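Glutathione S-transferase (PDB 4IVF) probably acts as a Ure2p-like glutathione transferase, holding two glutathione molecules in each subunit of a dimer. Local coordinates at residues S22-L25 with E26-L30; S40-E43 with T44-D47; D47-V50 with K51-P54; A125-V129 with F130-E134. One frame throughout, in Å; residues are numbered along the deposited sequence.

Overall arrangement
All four contacts are local, each joining residues that adjoin in the chain, so none closes a long loop and none crosses another; they follow in series. Interaction 1 ends helix 16-27, between strands 8-12 and 32-36 of the N-terminal thioredoxin-like domain. After strand 32-36 comes interaction 2, a turn beside glutathione, which shares Asp47 with interaction 3 on helix 47-52. These two also touch, Thr44 O lying 3.4 Å from Phe49 CD2, and their centres are about 10 Å apart. Interaction 4 ends helix 102-131 in the C-terminal domain, its centre about 31 Å from that of interaction 1. Interactions 2 and 4 each include residues of a glutathione pocket.

Interaction 1 (S22-L25 with E26-L30); sequences SIFL and EVLGL
Leu28 lays a methyl over one face of the Phe24 ring. Its CD1 is 4.1 Å from the ring centroid of Phe24 and 27° off the normal, which makes the pair a CH-pi contact, and Leu28 CG stands above the centre of the same face. The nearest ring carbon is Phe24 CE2, 3.7 Å from Leu28 CD1. Although the CB of Phe24 starts away from the following turn, CG is set anti to the backbone N (chi1 -158°), and this swings the ring back to meet the leucine. Leu25 and Leu30 meet differently: their side chains stand at about a right angle, touching through Leu25 CD2 and Leu30 CD1 at 3.8 Å.

This is the final turn of the crossover helix in a beta-alpha-beta unit of the thioredoxin-like domain, and it finishes in a Schellman motif. Gly29 takes a positive phi, Gly29 N bonds back to Glu26 O at 3.1 Å, and Leu30 N reaches Leu25 O at 3.2 Å along an almost straight N-H...O line of 177°. The Leu25-Leu30 contact is thus the apolar clasp that commonly accompanies this motif. Just before it, Val27 N donates to Ile23 O at 2.9 Å, while the CG2 methyls of Ile23 and Val27 lie 4.2 Å apart.

Glu26 bends away at chi2, and its OE2 is hydrogen-bonded to Tyr32 OH. Beyond the two segments, helix 78-89 meets Phe24 through Leu82 and both Leu25 and Leu28 through Leu85; the Phe24 ring also meets that of Phe179.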
loop_
_atom_site.group_PDB
_atom_site.type_symbol
_atom_site.label_atom_id
_atom_site.label_comp_id
_atom_site.label_asym_id
_atom_site.label_seq_id
_atom_site.Cartn_x
_atom_site.Cartn_y
_atom_site.Cartn_z
ATOM N N SER F 22 14.210 -3.164 -8.675
ATOM C CA SER F 22 15.429 -3.228 -9.482
ATOM C C SER F 22 15.614 -1.944 -10.298
ATOM O O SER F 22 16.728 -1.446 -10.436
ATOM C CB SER F 22 15.453 -4.461 -10.383
ATOM O OG SER F 22 14.449 -4.408 -11.386
ATOM N N ILE F 23 14.522 -1.413 -10.833
ATOM C CA ILE F 23 14.564 -0.100 -11.477
ATOM C C ILE F 23 15.010 1.013 -10.510
ATOM O O ILE F 23 15.871 1.825 -10.852
ATOM C CB ILE F 23 13.214 0.278 -12.106
ATOM C CG1 ILE F 23 12.914 -0.633 -13.302
ATOM C CG2 ILE F 23 13.223 1.744 -12.554
ATOM C CD1 ILE F 23 11.507 -0.538 -13.788
ATOM N N PHE F 24 14.441 1.064 -9.308
ATOM C CA PHE F 24 14.816 2.152 -8.402
ATOM C C PHE F 24 16.268 2.060 -7.963
ATOM O O PHE F 24 16.954 3.077 -7.878
ATOM C CB PHE F 24 13.903 2.274 -7.185
ATOM C CG PHE F 24 13.930 3.637 -6.569
ATOM C CD1 PHE F 24 13.874 4.768 -7.378
ATOM C CD2 PHE F 24 14.014 3.801 -5.201
ATOM C CE1 PHE F 24 13.910 6.047 -6.824
ATOM C CE2 PHE F 24 14.049 5.064 -4.636
ATOM C CZ PHE F 24 13.995 6.200 -5.451
ATOM N N LEU F 25 16.737 0.841 -7.695
ATOM C CA LEU F 25 18.138 0.638 -7.354
ATOM C C LEU F 25 19.053 1.135 -8.474
ATOM O O LEU F 25 20.067 1.781 -8.210
ATOM C CB LEU F 25 18.421 -0.835 -7.033
ATOM C CG LEU F 25 17.818 -1.385 -5.734
ATOM C CD1 LEU F 25 17.903 -2.917 -5.692
ATOM C CD2 LEU F 25 18.511 -0.785 -4.514
ATOM N N GLU F 26 18.694 0.833 -9.719
ATOM C CA GLU F 26 19.497 1.264 -10.862
ATOM C C GLU F 26 19.498 2.796 -10.994
ATOM O O GLU F 26 20.532 3.408 -11.258
ATOM C CB GLU F 26 18.991 0.621 -12.154
ATOM C CG GLU F 26 19.235 -0.881 -12.257
ATOM C CD GLU F 26 20.709 -1.236 -12.389
ATOM O OE1 GLU F 26 21.531 -0.332 -12.657
ATOM O OE2 GLU F 26 21.050 -2.425 -12.225
ATOM N N VAL F 27 18.329 3.399 -10.803
ATOM C CA VAL F 27 18.190 4.843 -10.849
ATOM C C VAL F 27 19.075 5.496 -9.790
ATOM O O VAL F 27 19.728 6.496 -10.058
ATOM C CB VAL F 27 16.721 5.258 -10.650
ATOM C CG1 VAL F 27 16.616 6.740 -10.323
ATOM C CG2 VAL F 27 15.917 4.935 -11.894
ATOM N N LEU F 28 19.118 4.906 -8.598
ATOM C CA LEU F 28 19.896 5.473 -7.497
ATOM C C LEU F 28 21.394 5.180 -7.600
ATOM O O LEU F 28 22.176 5.678 -6.795
ATOM C CB LEU F 28 19.381 4.968 -6.151
ATOM C CG LEU F 28 18.015 5.408 -5.646
ATOM C CD1 LEU F 28 17.677 4.611 -4.395
ATOM C CD2 LEU F 28 18.021 6.859 -5.352
ATOM N N GLY F 29 21.789 4.358 -8.572
ATOM C CA GLY F 29 23.195 4.028 -8.770
ATOM C C GLY F 29 23.805 3.163 -7.675
ATOM O O GLY F 29 24.988 3.294 -7.364
ATOM N N LEU F 30 23.003 2.270 -7.101
ATOM C CA LEU F 30 23.439 1.448 -5.970
ATOM C C LEU F 30 23.882 0.043 -6.385
ATOM O O LEU F 30 23.255 -0.599 -7.231
ATOM C CB LEU F 30 22.316 1.324 -4.938
ATOM C CG LEU F 30 21.901 2.563 -4.146
ATOM C CD1 LEU F 30 20.493 2.347 -3.612
ATOM C CD2 LEU F 30 22.878 2.851 -2.999
#

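Interaction 2 (S40-E43 with T44-D47); sequences SKNE and TKED. With GSH (glutathione), chain U.
Asn42 O receives Lys45 N at 3.2 Å, with the donor 54° out of the carbonyl plane, as suits a tight i to i+3 turn of 3-10 type. Asn42 OD1 lies against the Lys45 chain, 3.4 Å from Lys45 CG, the two side chains crossing at a slant. The buried part is Thr44. Its OG1 sits between the backbone N and the carbonyl carbon (chi1 68°), which brings it 3.5 Å from CA3 in the glycyl end of glutathione while it hydrogen-bonds to Gly56 O. Lys45 completes this side with CE, 3.6 Å from glutathione O32; its NZ makes weak bonds to Asn55 O and Gly56 O.

The solvent side is looser. Glu46 N gives only a weak bond to Glu43 O, at 3.4 Å. The two glutamates run side by side in the same direction, their carboxylate planes 28° apart and their OE2 atoms 5.0 Å from each other, a like-charged pair that is probably eased by separate partners: Glu43 OE1 takes Asp38 N, and Glu46 OE1 takes Trp48 NE1.

The turn connects strand 32-36 with helix 47-52, Glu46 occupying the N-cap, and Thr44 touches Phe37 and Leu39, which follow the strand, and Ile58, which precedes strand 60-63.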
loop_
_atom_site.group_PDB
_atom_site.type_symbol
_atom_site.label_atom_id
_atom_site.label_comp_id
_atom_site.label_asym_id
_atom_site.label_seq_id
_atom_site.Cartn_x
_atom_site.Cartn_y
_atom_site.Cartn_z
ATOM N N SER F 40 6.744 -20.664 -9.968
ATOM C CA SER F 40 6.004 -21.856 -10.373
ATOM C C SER F 40 6.360 -23.052 -9.491
ATOM O O SER F 40 5.710 -24.092 -9.544
ATOM C CB SER F 40 6.234 -22.179 -11.854
ATOM O OG SER F 40 7.584 -22.515 -12.114
ATOM N N LYS F 41 7.389 -22.885 -8.669
ATOM C CA LYS F 41 7.836 -23.940 -7.773
ATOM C C LYS F 41 7.574 -23.566 -6.325
ATOM O O LYS F 41 8.049 -24.242 -5.410
ATOM C CB LYS F 41 9.317 -24.220 -7.982
ATOM C CG LYS F 41 9.613 -24.956 -9.288
ATOM C CD LYS F 41 11.104 -25.035 -9.553
ATOM C CE LYS F 41 11.396 -25.800 -10.839
ATOM N NZ LYS F 41 12.856 -26.019 -11.030
ATOM N N ASN F 42 6.817 -22.490 -6.128
ATOM C CA ASN F 42 6.465 -22.041 -4.785
ATOM C C ASN F 42 7.659 -21.768 -3.883
ATOM O O ASN F 42 7.614 -22.056 -2.683
ATOM C CB ASN F 42 5.536 -23.051 -4.111
ATOM C CG ASN F 42 4.138 -22.517 -3.945
ATOM O OD1 ASN F 42 3.728 -22.164 -2.842
ATOM N ND2 ASN F 42 3.399 -22.432 -5.050
ATOM N N GLU F 43 8.720 -21.216 -4.466
ATOM C CA GLU F 43 9.967 -20.975 -3.744
ATOM C C GLU F 43 9.885 -19.880 -2.674
ATOM O O GLU F 43 10.671 -19.902 -1.725
ATOM C CB GLU F 43 11.130 -20.705 -4.718
ATOM C CG GLU F 43 11.477 -21.912 -5.590
ATOM C CD GLU F 43 12.753 -21.738 -6.411
ATOM O OE1 GLU F 43 13.341 -20.635 -6.409
ATOM O OE2 GLU F 43 13.173 -22.723 -7.064
ATOM N N THR F 44 8.957 -18.929 -2.814
ATOM C CA THR F 44 8.825 -17.869 -1.802
ATOM C C THR F 44 8.125 -18.362 -0.534
ATOM O O THR F 44 7.991 -17.614 0.437
ATOM C CB THR F 44 8.053 -16.626 -2.308
ATOM O OG1 THR F 44 6.679 -16.974 -2.521
ATOM C CG2 THR F 44 8.662 -16.084 -3.592
ATOM N N LYS F 45 7.672 -19.614 -0.547
ATOM C CA LYS F 45 7.023 -20.193 0.624
ATOM C C LYS F 45 7.932 -21.150 1.403
ATOM O O LYS F 45 7.498 -21.778 2.373
ATOM C CB LYS F 45 5.732 -20.895 0.219
ATOM C CG LYS F 45 4.727 -19.995 -0.461
ATOM C CD LYS F 45 4.165 -18.935 0.483
ATOM C CE LYS F 45 3.217 -18.010 -0.266
ATOM N NZ LYS F 45 2.810 -16.820 0.537
ATOM N N GLU F 46 9.188 -21.260 0.983
ATOM C CA GLU F 46 10.154 -22.099 1.694
ATOM C C GLU F 46 10.438 -21.539 3.083
ATOM O O GLU F 46 10.436 -20.318 3.274
ATOM C CB GLU F 46 11.439 -22.245 0.884
ATOM C CG GLU F 46 11.271 -23.161 -0.324
ATOM C CD GLU F 46 12.480 -23.162 -1.242
ATOM O OE1 GLU F 46 13.429 -22.384 -0.987
ATOM O OE2 GLU F 46 12.478 -23.938 -2.224
ATOM N N ASP F 47 10.670 -22.434 4.047
ATOM C CA ASP F 47 10.803 -22.055 5.463
ATOM C C ASP F 47 11.832 -20.951 5.698
ATOM O O ASP F 47 11.568 -19.985 6.419
ATOM C CB ASP F 47 11.144 -23.271 6.345
ATOM C CG ASP F 47 10.000 -24.277 6.439
ATOM O OD1 ASP F 47 8.816 -23.865 6.400
ATOM O OD2 ASP F 47 10.286 -25.489 6.564
HETATM N N1 GSH U . 2.334 -6.156 -1.665
HETATM C CA1 GSH U . 3.503 -6.809 -2.177
HETATM C C1 GSH U . 4.502 -5.821 -2.594
HETATM O O11 GSH U . 5.721 -6.026 -2.400
HETATM O O12 GSH U . 4.154 -4.762 -3.164
HETATM C CB1 GSH U . 3.127 -7.710 -3.348
HETATM C CG1 GSH U . 4.236 -8.658 -3.581
HETATM C CD1 GSH U . 3.909 -9.747 -4.591
HETATM O OE1 GSH U . 2.796 -9.864 -5.125
HETATM N N2 GSH U . 4.989 -10.730 -4.957
HETATM C CA2 GSH U . 4.688 -11.783 -5.901
HETATM C C2 GSH U . 4.978 -13.109 -5.232
HETATM O O2 GSH U . 5.988 -13.231 -4.531
HETATM C CB2 GSH U . 5.533 -11.620 -7.083
HETATM S SG2 GSH U . 5.218 -10.052 -7.843
HETATM N N3 GSH U . 4.075 -14.239 -5.414
HETATM C CA3 GSH U . 4.387 -15.500 -4.768
HETATM C C3 GSH U . 3.247 -16.026 -3.991
HETATM O O31 GSH U . 2.336 -15.276 -3.573
HETATM O O32 GSH U . 3.201 -17.261 -3.743
#

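Interaction 3 (D47-V50 with K51-P54)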
loop_
_atom_site.group_PDB
_atom_site.type_symbol
_atom_site.label_atom_id
_atom_site.label_comp_id
_atom_site.label_asym_id
_atom_site.label_seq_id
_atom_site.Cartn_x
_atom_site.Cartn_y
_atom_site.Cartn_z
ATOM N N ASP F 47 10.670 -22.434 4.047
ATOM C CA ASP F 47 10.803 -22.055 5.463
ATOM C C ASP F 47 11.832 -20.951 5.698
ATOM O O ASP F 47 11.568 -19.985 6.419
ATOM C CB ASP F 47 11.144 -23.271 6.345
ATOM C CG ASP F 47 10.000 -24.277 6.439
ATOM O OD1 ASP F 47 8.816 -23.865 6.400
ATOM O OD2 ASP F 47 10.286 -25.489 6.564
ATOM N N TRP F 48 12.995 -21.090 5.077
ATOM C CA TRP F 48 14.082 -20.142 5.280
ATOM C C TRP F 48 13.708 -18.706 4.884
ATOM O O TRP F 48 14.180 -17.750 5.499
ATOM C CB TRP F 48 15.321 -20.584 4.507
ATOM C CG TRP F 48 15.220 -20.361 3.036
ATOM C CD1 TRP F 48 14.771 -21.243 2.108
ATOM C CD2 TRP F 48 15.566 -19.169 2.324
ATOM N NE1 TRP F 48 14.823 -20.687 0.857
ATOM C CE2 TRP F 48 15.300 -19.406 0.963
ATOM C CE3 TRP F 48 16.067 -17.913 2.706
ATOM C CZ2 TRP F 48 15.529 -18.443 -0.020
ATOM C CZ3 TRP F 48 16.296 -16.962 1.729
ATOM C CH2 TRP F 48 16.027 -17.232 0.382
ATOM N N PHE F 49 12.868 -18.556 3.863
ATOM C CA PHE F 49 12.529 -17.218 3.355
ATOM C C PHE F 49 11.391 -16.563 4.135
ATOM O O PHE F 49 11.363 -15.341 4.328
ATOM C CB PHE F 49 12.192 -17.259 1.865
ATOM C CG PHE F 49 11.927 -15.899 1.274
ATOM C CD1 PHE F 49 12.964 -14.979 1.127
ATOM C CD2 PHE F 49 10.646 -15.538 0.878
ATOM C CE1 PHE F 49 12.728 -13.713 0.596
ATOM C CE2 PHE F 49 10.397 -14.267 0.337
ATOM C CZ PHE F 49 11.442 -13.352 0.202
ATOM N N VAL F 50 10.457 -17.397 4.576
ATOM C CA VAL F 50 9.348 -16.968 5.401
ATOM C C VAL F 50 9.839 -16.450 6.759
ATOM O O VAL F 50 9.204 -15.583 7.357
ATOM C CB VAL F 50 8.307 -18.104 5.521
ATOM C CG1 VAL F 50 7.271 -17.825 6.611
ATOM C CG2 VAL F 50 7.629 -18.309 4.180
ATOM N N LYS F 51 10.981 -16.957 7.232
ATOM C CA LYS F 51 11.603 -16.409 8.441
ATOM C C LYS F 51 12.056 -14.969 8.219
ATOM O O LYS F 51 11.980 -14.145 9.131
ATOM C CB LYS F 51 12.804 -17.239 8.891
ATOM C CG LYS F 51 12.462 -18.627 9.392
ATOM C CD LYS F 51 13.706 -19.339 9.881
ATOM C CE LYS F 51 13.527 -20.842 9.816
ATOM N NZ LYS F 51 14.842 -21.532 9.692
ATOM N N LEU F 52 12.529 -14.674 7.010
ATOM C CA LEU F 52 12.969 -13.324 6.665
ATOM C C LEU F 52 11.767 -12.447 6.381
ATOM O O LEU F 52 11.713 -11.292 6.779
ATOM C CB LEU F 52 13.872 -13.354 5.437
ATOM C CG LEU F 52 15.210 -14.056 5.638
ATOM C CD1 LEU F 52 15.978 -14.136 4.311
ATOM C CD2 LEU F 52 16.007 -13.318 6.701
ATOM N N ASN F 53 10.799 -13.027 5.688
ATOM C CA ASN F 53 9.591 -12.335 5.310
ATOM C C ASN F 53 8.370 -13.217 5.519
ATOM O O ASN F 53 8.047 -14.042 4.667
ATOM C CB ASN F 53 9.677 -11.900 3.847
ATOM C CG ASN F 53 8.384 -11.281 3.349
ATOM O OD1 ASN F 53 7.503 -10.930 4.140
ATOM N ND2 ASN F 53 8.266 -11.143 2.035
ATOM N N PRO F 54 7.665 -13.010 6.639
ATOM C CA PRO F 54 6.496 -13.790 7.064
ATOM C C PRO F 54 5.435 -13.916 5.972
ATOM O O PRO F 54 4.726 -14.917 5.913
ATOM C CB PRO F 54 5.931 -12.964 8.226
ATOM C CG PRO F 54 7.073 -12.155 8.709
ATOM C CD PRO F 54 7.883 -11.835 7.501
#
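Phe49 O takes the shortest hydrogen bond here, from Asn53 N at 2.7 Å; the N-H...O angle is 156° and the donor lies in the carbonyl plane. Asp47 O accepts Lys51 N at 3.2 Å, another helical i to i+4 bond. Leu52 N also approaches Phe49 O, at 3.0 Å, but this bond is weak because its N-H...O angle is poor. The segments make up the short helix 47-52 of the thioredoxin-like domain and its exit into the loop that leads to Arg57 and Ile58 of the glutathione site.

Pro54 brings no N-H to Val50 O; instead its CA makes a C-H...O contact with that oxygen at 3.3 Å. Val50 O finds a stronger partner in Arg160 NH2 of the second subunit, so the helix end also serves the dimer interface.

Outward from the backbone, Phe49 and Asn53 lie side by side. The ring and amide planes are 73° apart, Phe49 CE2 is 4.1 Å from Asn53 ND2, and Asn53 CB stands over one ring face. The amide is positioned by OD1, which accepts Asn55 N, and by a weak bond from ND2 to Thr60 OG1. A chi1 of 74° folds the Trp48 indole back against Phe49 CB, which lies 3.7 Å above its plane. Leu52 CD1 approaches the indole obliquely, 3.8 Å from Trp48 CZ3. On the exposed side, Lys51 runs its extended chain past Asp47 O, but NZ stops 6.8 Å from Asp47 OD2, too far for a salt bridge.

Interaction 4 (A125-V129 with F130-E134); sequences ANHFV and FAAKE
Val129 CG1 sits almost exactly over the middle of the Phe130 ring, 3.6 Å from the centroid and 4° off the normal, a CH-pi contact between sequence neighbours whose side chains run the same way. Asn126 meets the same ring at its edge: OD1 lies in the ring plane, 3.8 Å from Phe130 CE2, with the amide turned 70° against the ring. On another side of the helix, the His127 ring lies along the two alanines. Its ND1 is 3.6 Å from Ala131 CB and its NE2 3.8 Å from Ala132 CB, while Ala132 N stands over one face, toward the rim. The ring of His127 points away from its own backbone N (chi1 169°), which carries the imidazole forward along the chain to reach them.

The backbone is consistent with this. Here the long helix 102-131 of the all-helical domain reaches its C-terminal end, and the helix widens into a pi-type turn at 127-129. Phe130 N still bonds to Asn126 O at 2.9 Å, but His127 O accepts two donors: Ala131 N at 3.0 Å, in an ordinary i to i+4 bond, and Ala132 N at 2.9 Å, in the wider i to i+5 bond.

Farther out, a water lies between Phe128 O and Glu134 O, but it sits suspiciously close to Phe128 O, so the bridge is doubtful. His127 belongs to a glutathione pocket and touches the ligand; its NE2 is hydrogen-bonded to Tyr138 OH of the second subunit, which also packs on Ala132. Leu191 borders both Asn126 and Phe130, and Phe128 leans on Ile140 of helix 137-159.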
loop_
_atom_site.group_PDB
_atom_site.type_symbol
_atom_site.label_atom_id
_atom_site.label_comp_id
_atom_site.label_asym_id
_atom_site.label_seq_id
_atom_site.Cartn_x
_atom_site.Cartn_y
_atom_site.Cartn_z
ATOM N N ALA F 125 -6.792 -9.198 -12.058
ATOM C CA ALA F 125 -7.095 -9.336 -13.473
ATOM C C ALA F 125 -6.148 -10.345 -14.115
ATOM O O ALA F 125 -6.567 -11.204 -14.885
ATOM C CB ALA F 125 -7.006 -7.975 -14.178
ATOM N N ASN F 126 -4.866 -10.222 -13.791
ATOM C CA ASN F 126 -3.862 -11.129 -14.305
ATOM C C ASN F 126 -4.180 -12.548 -13.855
ATOM O O ASN F 126 -4.067 -13.497 -14.635
ATOM C CB ASN F 126 -2.473 -10.721 -13.820
ATOM C CG ASN F 126 -1.841 -9.649 -14.687
ATOM O OD1 ASN F 126 -2.442 -9.181 -15.653
ATOM N ND2 ASN F 126 -0.620 -9.243 -14.334
ATOM N N HIS F 127 -4.602 -12.688 -12.603
ATOM C CA HIS F 127 -4.975 -14.011 -12.121
ATOM C C HIS F 127 -6.140 -14.606 -12.911
ATOM O O HIS F 127 -6.083 -15.754 -13.318
ATOM C CB HIS F 127 -5.312 -14.024 -10.631
ATOM C CG HIS F 127 -5.944 -15.308 -10.193
ATOM N ND1 HIS F 127 -5.211 -16.452 -9.962
ATOM C CD2 HIS F 127 -7.243 -15.645 -10.003
ATOM C CE1 HIS F 127 -6.029 -17.434 -9.626
ATOM N NE2 HIS F 127 -7.265 -16.969 -9.634
ATOM N N PHE F 128 -7.189 -13.823 -13.140
ATOM C CA PHE F 128 -8.390 -14.358 -13.784
ATOM C C PHE F 128 -8.198 -14.677 -15.258
ATOM O O PHE F 128 -8.920 -15.490 -15.832
ATOM C CB PHE F 128 -9.605 -13.459 -13.544
ATOM C CG PHE F 128 -10.219 -13.656 -12.188
ATOM C CD1 PHE F 128 -11.116 -14.693 -11.964
ATOM C CD2 PHE F 128 -9.868 -12.842 -11.123
ATOM C CE1 PHE F 128 -11.671 -14.900 -10.716
ATOM C CE2 PHE F 128 -10.418 -13.044 -9.862
ATOM C CZ PHE F 128 -11.326 -14.079 -9.663
ATOM N N VAL F 129 -7.187 -14.064 -15.850
ATOM C CA VAL F 129 -6.922 -14.240 -17.260
ATOM C C VAL F 129 -5.898 -15.346 -17.507
ATOM O O VAL F 129 -6.075 -16.156 -18.409
ATOM C CB VAL F 129 -6.437 -12.908 -17.900
ATOM C CG1 VAL F 129 -5.772 -13.170 -19.239
ATOM C CG2 VAL F 129 -7.602 -11.932 -18.052
ATOM N N PHE F 130 -4.832 -15.373 -16.710
ATOM C CA PHE F 130 -3.693 -16.258 -16.972
ATOM C C PHE F 130 -3.556 -17.458 -16.044
ATOM O O PHE F 130 -2.999 -18.460 -16.450
ATOM C CB PHE F 130 -2.376 -15.494 -16.914
ATOM C CG PHE F 130 -2.311 -14.345 -17.854
ATOM C CD1 PHE F 130 -2.206 -14.558 -19.215
ATOM C CD2 PHE F 130 -2.355 -13.042 -17.378
ATOM C CE1 PHE F 130 -2.151 -13.503 -20.094
ATOM C CE2 PHE F 130 -2.301 -11.974 -18.256
ATOM C CZ PHE F 130 -2.199 -12.206 -19.619
ATOM N N ALA F 131 -4.045 -17.350 -14.810
ATOM C CA ALA F 131 -3.724 -18.329 -13.766
ATOM C C ALA F 131 -4.897 -19.170 -13.269
ATOM O O ALA F 131 -4.701 -20.301 -12.840
ATOM C CB ALA F 131 -3.053 -17.634 -12.585
ATOM N N ALA F 132 -6.108 -18.623 -13.291
ATOM C CA ALA F 132 -7.265 -19.380 -12.819
ATOM C C ALA F 132 -7.464 -20.677 -13.612
ATOM O O ALA F 132 -7.255 -20.712 -14.828
ATOM C CB ALA F 132 -8.527 -18.528 -12.848
ATOM N N LYS F 133 -7.865 -21.733 -12.901
ATOM C CA LYS F 133 -8.036 -23.061 -13.479
ATOM C C LYS F 133 -9.344 -23.179 -14.234
ATOM O O LYS F 133 -9.546 -24.120 -15.001
ATOM C CB LYS F 133 -7.975 -24.135 -12.391
ATOM C CG LYS F 133 -6.594 -24.307 -11.775
ATOM C CD LYS F 133 -5.526 -24.186 -12.858
ATOM C CE LYS F 133 -4.189 -24.782 -12.433
ATOM N NZ LYS F 133 -3.279 -24.938 -13.614
ATOM N N GLU F 134 -10.245 -22.234 -13.999
ATOM C CA GLU F 134 -11.472 -22.174 -14.773
ATOM C C GLU F 134 -11.676 -20.754 -15.290
ATOM O O GLU F 134 -11.034 -19.810 -14.814
ATOM C CB GLU F 134 -12.673 -22.655 -13.949
ATOM C CG GLU F 134 -13.055 -21.752 -12.794
ATOM C CD GLU F 134 -13.916 -22.458 -11.763
ATOM O OE1 GLU F 134 -15.112 -22.113 -11.625
ATOM O OE2 GLU F 134 -13.385 -23.360 -11.084
HETATM O O HOH W 1 -10.832 -16.859 -15.057
#